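Local coordinates for protein Adp-heptose LPS heptosyltransferase II (Escherichia coli, PDB 1PSW) that transfers the second heptose unit from ADP-L-glycero-beta-D-manno-heptose onto the heptosyl-Kdo2-lipid A module during synthesis of the lipopolysaccharide core, at residues G107-M112 with N118-L123. Residues are numbered along the deposited sequence; the frame is centred on the assembly and turned at random.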
loop_
_atom_site.group_PDB
_atom_site.type_symbol
_atom_site.label_atom_id
_atom_site.label_comp_id
_atom_site.label_asym_id
_atom_site.label_seq_id
_atom_site.Cartn_x
_atom_site.Cartn_y
_atom_site.Cartn_z
ATOM N N GLY A 107 3.271 19.368 -8.384
ATOM C CA GLY A 107 3.260 18.764 -7.065
ATOM C C GLY A 107 2.704 19.701 -6.013
ATOM O O GLY A 107 2.651 20.912 -6.227
ATOM N N TRP A 108 2.266 19.154 -4.882
ATOM C CA TRP A 108 1.745 20.009 -3.820
ATOM C C TRP A 108 2.928 20.774 -3.241
ATOM O O TRP A 108 4.063 20.306 -3.295
ATOM C CB TRP A 108 1.055 19.180 -2.734
ATOM C CG TRP A 108 -0.163 18.473 -3.243
ATOM C CD1 TRP A 108 -0.250 17.173 -3.659
ATOM C CD2 TRP A 108 -1.464 19.045 -3.441
ATOM N NE1 TRP A 108 -1.525 16.901 -4.103
ATOM C CE2 TRP A 108 -2.288 18.033 -3.981
ATOM C CE3 TRP A 108 -2.014 20.318 -3.214
ATOM C CZ2 TRP A 108 -3.629 18.250 -4.301
ATOM C CZ3 TRP A 108 -3.355 20.533 -3.531
ATOM C CH2 TRP A 108 -4.144 19.501 -4.069
ATOM N N ARG A 109 2.661 21.953 -2.700
ATOM C CA ARG A 109 3.716 22.790 -2.141
ATOM C C ARG A 109 4.682 22.056 -1.215
ATOM O O ARG A 109 5.894 22.230 -1.324
ATOM C CB ARG A 109 3.099 23.988 -1.417
ATOM C CG ARG A 109 4.104 25.043 -0.993
ATOM C CD ARG A 109 3.397 26.318 -0.563
ATOM N NE ARG A 109 2.533 26.114 0.597
ATOM C CZ ARG A 109 1.737 27.052 1.102
ATOM N NH1 ARG A 109 1.697 28.252 0.542
ATOM N NH2 ARG A 109 0.985 26.790 2.162
ATOM N N GLY A 110 4.161 21.236 -0.309
ATOM C CA GLY A 110 5.033 20.509 0.602
ATOM C C GLY A 110 5.970 21.432 1.361
ATOM O O GLY A 110 5.520 22.398 1.974
ATOM N N GLU A 111 7.272 21.147 1.323
ATOM C CA GLU A 111 8.254 21.976 2.015
ATOM C C GLU A 111 8.665 23.186 1.184
ATOM O O GLU A 111 9.830 23.321 0.807
ATOM C CB GLU A 111 9.510 21.173 2.351
ATOM C CG GLU A 111 9.261 19.882 3.097
ATOM C CD GLU A 111 10.544 19.279 3.646
ATOM O OE1 GLU A 111 11.586 19.350 2.955
ATOM O OE2 GLU A 111 10.505 18.719 4.763
HETATM N N MSE A 112 7.699 24.051 0.891
HETATM C CA MSE A 112 7.940 25.268 0.122
HETATM C C MSE A 112 8.742 25.027 -1.151
HETATM O O MSE A 112 9.802 25.621 -1.336
HETATM C CB MSE A 112 8.686 26.290 0.984
HETATM C CG MSE A 112 8.138 26.457 2.394
HETATM SE SE MSE A 112 6.243 26.852 2.435
HETATM C CE MSE A 112 5.668 25.351 3.519
ATOM N N ASN A 118 7.285 24.488 -10.853
ATOM C CA ASN A 118 6.718 25.661 -11.508
ATOM C C ASN A 118 5.202 25.558 -11.600
ATOM O O ASN A 118 4.540 26.436 -12.153
ATOM C CB ASN A 118 7.314 25.854 -12.905
ATOM C CG ASN A 118 7.498 24.554 -13.652
ATOM O OD1 ASN A 118 6.633 23.680 -13.638
ATOM N ND2 ASN A 118 8.635 24.425 -14.323
ATOM N N ASP A 119 4.656 24.478 -11.053
ATOM C CA ASP A 119 3.216 24.260 -11.046
ATOM C C ASP A 119 2.840 23.775 -9.650
ATOM O O ASP A 119 2.312 22.675 -9.473
ATOM C CB ASP A 119 2.832 23.227 -12.109
ATOM C CG ASP A 119 1.338 22.953 -12.151
ATOM O OD1 ASP A 119 0.551 23.862 -11.822
ATOM O OD2 ASP A 119 0.949 21.830 -12.531
ATOM N N VAL A 120 3.138 24.617 -8.664
ATOM C CA VAL A 120 2.865 24.326 -7.264
ATOM C C VAL A 120 1.375 24.413 -6.951
ATOM O O VAL A 120 0.687 25.332 -7.395
ATOM C CB VAL A 120 3.631 25.311 -6.347
ATOM C CG1 VAL A 120 3.231 26.744 -6.672
ATOM C CG2 VAL A 120 3.351 25.000 -4.885
ATOM N N ARG A 121 0.881 23.445 -6.189
ATOM C CA ARG A 121 -0.526 23.415 -5.810
ATOM C C ARG A 121 -0.612 23.650 -4.304
ATOM O O ARG A 121 0.035 22.948 -3.528
ATOM C CB ARG A 121 -1.142 22.052 -6.161
ATOM C CG ARG A 121 -0.901 21.570 -7.596
ATOM C CD ARG A 121 -1.535 22.491 -8.626
ATOM N NE ARG A 121 -1.358 22.011 -10.000
ATOM C CZ ARG A 121 -2.006 20.977 -10.530
ATOM N NH1 ARG A 121 -2.889 20.295 -9.809
ATOM N NH2 ARG A 121 -1.780 20.630 -11.791
ATOM N N VAL A 122 -1.397 24.642 -3.890
ATOM C CA VAL A 122 -1.549 24.943 -2.467
ATOM C C VAL A 122 -2.624 24.023 -1.910
ATOM O O VAL A 122 -3.770 24.042 -2.363
ATOM C CB VAL A 122 -1.983 26.405 -2.225
ATOM C CG1 VAL A 122 -1.935 26.715 -0.741
ATOM C CG2 VAL A 122 -1.086 27.350 -3.001
ATOM N N LEU A 123 -2.246 23.232 -0.915
ATOM C CA LEU A 123 -3.147 22.267 -0.308
ATOM C C LEU A 123 -4.083 22.785 0.779
ATOM O O LEU A 123 -3.660 23.422 1.741
ATOM C CB LEU A 123 -2.327 21.099 0.248
ATOM C CG LEU A 123 -3.086 19.970 0.947
ATOM C CD1 LEU A 123 -4.083 19.347 -0.017
ATOM C CD2 LEU A 123 -2.100 18.925 1.452
#
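R121 N donates to G107 O (3.1 Å) and R109 N to R121 O (2.9 Å), so R121 bonds to the residues before and after its bridge partner W108, as parallel pairing requires. These two backbone bonds add strand 119-121 as an edge strand, beside 104-108, of the six-stranded parallel sheet in one of the two Rossmann-like domains of the GT-B fold. The W108 indole stands between two aliphatic groups: R121 CB lies 3.4 Å above one face, and L123 CD1 reaches over the opposite one, 4.0 Å from the six-membered ring centroid, a CH-pi contact. Beyond CB, the R121 chain bends at chi2 (-63°) and grips D119 side-on, NE to OD1 (N-H...O 171°) and NH2 to OD2 in a salt bridge; NH2 also bonds Y140 O, and D119 OD2 bonds T106 OG1. W108 NE1 donates to R134 O of helix 131-137; an alanine in place of the tryptophan would probably leave R121 CB and L123 CD1 without the ring between them and that carbonyl without this donor. R109 CG swings away from the backbone N (chi1 -171°), which brings R109 CB within 3.6 Å of V120 CG2. V122 CG1 lies over one guanidinium face, toward its rim, while R109 NH1 bonds Y114 OH.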